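Long-range contact in restriction endonuclease (PDB 4F0P), which probably recognises modified DNA through its N-terminal domain and cuts it with a nuclease domain of the PD-(D/E)XK family: residues S280-T285 with T413-V418. Sequence-based numbering, arbitrary orientation.
Sequences SAEAAT and TLAATV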
# COMPACT_ATOMS: atom_id res chain seq x y z
N SER B 280 -0.99 -35.04 -6.75
CA SER B 280 0.27 -34.42 -6.36
C SER B 280 0.50 -34.48 -4.85
O SER B 280 -0.44 -34.68 -4.08
CB SER B 280 0.31 -32.96 -6.82
OG SER B 280 -0.78 -32.23 -6.29
N ALA B 281 1.75 -34.31 -4.45
CA ALA B 281 2.10 -34.26 -3.03
C ALA B 281 1.50 -33.01 -2.40
O ALA B 281 1.07 -33.03 -1.25
CB ALA B 281 3.62 -34.27 -2.86
N GLU B 282 1.47 -31.94 -3.18
CA GLU B 282 0.94 -30.66 -2.74
C GLU B 282 -0.55 -30.77 -2.40
O GLU B 282 -1.03 -30.15 -1.45
CB GLU B 282 1.17 -29.60 -3.82
CG GLU B 282 0.77 -28.20 -3.42
CD GLU B 282 1.24 -27.17 -4.42
OE1 GLU B 282 2.48 -27.00 -4.56
OE2 GLU B 282 0.39 -26.53 -5.06
N ALA B 283 -1.26 -31.57 -3.19
CA ALA B 283 -2.68 -31.81 -2.95
C ALA B 283 -2.89 -32.58 -1.65
O ALA B 283 -3.84 -32.33 -0.92
CB ALA B 283 -3.30 -32.56 -4.12
N ALA B 284 -1.98 -33.51 -1.38
CA ALA B 284 -2.02 -34.27 -0.13
C ALA B 284 -1.78 -33.34 1.05
O ALA B 284 -2.45 -33.45 2.09
CB ALA B 284 -0.97 -35.37 -0.15
N THR B 285 -0.84 -32.42 0.88
CA THR B 285 -0.55 -31.40 1.89
C THR B 285 -1.79 -30.56 2.17
O THR B 285 -2.15 -30.33 3.33
CB THR B 285 0.61 -30.48 1.46
OG1 THR B 285 1.80 -31.26 1.28
CG2 THR B 285 0.86 -29.41 2.51
N THR B 413 -1.59 -22.08 -3.51
CA THR B 413 -0.56 -21.20 -2.97
C THR B 413 -0.27 -21.54 -1.51
O THR B 413 0.89 -21.71 -1.13
CB THR B 413 -0.99 -19.72 -3.07
OG1 THR B 413 -1.29 -19.39 -4.43
CG2 THR B 413 0.12 -18.80 -2.56
N LEU B 414 -1.33 -21.66 -0.72
CA LEU B 414 -1.23 -22.02 0.69
C LEU B 414 -0.43 -23.31 0.88
O LEU B 414 0.55 -23.34 1.63
CB LEU B 414 -2.62 -22.18 1.29
CG LEU B 414 -2.73 -22.71 2.72
CD1 LEU B 414 -2.08 -21.76 3.71
CD2 LEU B 414 -4.19 -22.96 3.10
N ALA B 415 -0.83 -24.36 0.18
CA ALA B 415 -0.18 -25.67 0.29
C ALA B 415 1.30 -25.61 -0.09
O ALA B 415 2.15 -26.15 0.62
CB ALA B 415 -0.91 -26.70 -0.55
N ALA B 416 1.60 -24.96 -1.21
CA ALA B 416 2.98 -24.83 -1.67
C ALA B 416 3.84 -24.11 -0.64
O ALA B 416 4.93 -24.57 -0.27
CB ALA B 416 3.02 -24.09 -3.01
N THR B 417 3.33 -22.97 -0.18
CA THR B 417 4.02 -22.14 0.81
C THR B 417 4.28 -22.93 2.08
O THR B 417 5.37 -22.85 2.66
CB THR B 417 3.21 -20.88 1.15
OG1 THR B 417 2.89 -20.17 -0.06
CG2 THR B 417 4.00 -19.96 2.06
N VAL B 418 3.29 -23.70 2.52
CA VAL B 418 3.42 -24.52 3.71
C VAL B 418 4.48 -25.61 3.52
O VAL B 418 5.28 -25.87 4.42
CB VAL B 418 2.07 -25.13 4.15
CG1 VAL B 418 2.28 -26.23 5.17
CG2 VAL B 418 1.17 -24.05 4.71
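The carbonyl oxygen of A281 is gripped twice by T285, one of two residues of its segment that meet helix 411-425: T285 N donates to A281 O over 2.9 Å in the ordinary helical bond, and T285 OG1 adds a second bond to the same oxygen at 3.2 Å, approaching from above the carbonyl plane. This N-terminal turn of helix 281-292 packs almost perpendicularly (98°) on helix 411-425, which follows strand 406-409, outermost in this chain's five-stranded sheet of the PD-(D/E)XK-type nuclease domain. The local axes pass 8.7 Å apart, with the methyl group of A415 directed at the other helix. With OG1 turned back toward its own helix (chi1 -61°), T285 presents CG2 across the interface, where it lies 4.0 Å from A415 O and also borders the CG1 branch of V418. A415 CB sits against both the backbone and the side chain of E282, 3.6 Å from E282 O and equally far from E282 CG. S280 caps the helix, its OG accepting from A283 N and also bonding to A277 O. R419, one residue beyond the second segment, touches E282 and A281 and forms a weak hydrogen bond with T285 OG1. E282 itself leaves its helix with CG anti to the backbone N (chi1 -175°); its chain, extended beyond CG, reaches across toward the second helix, CG and CD passing near A416 N, and ends with OE1 against the methyl group of A416.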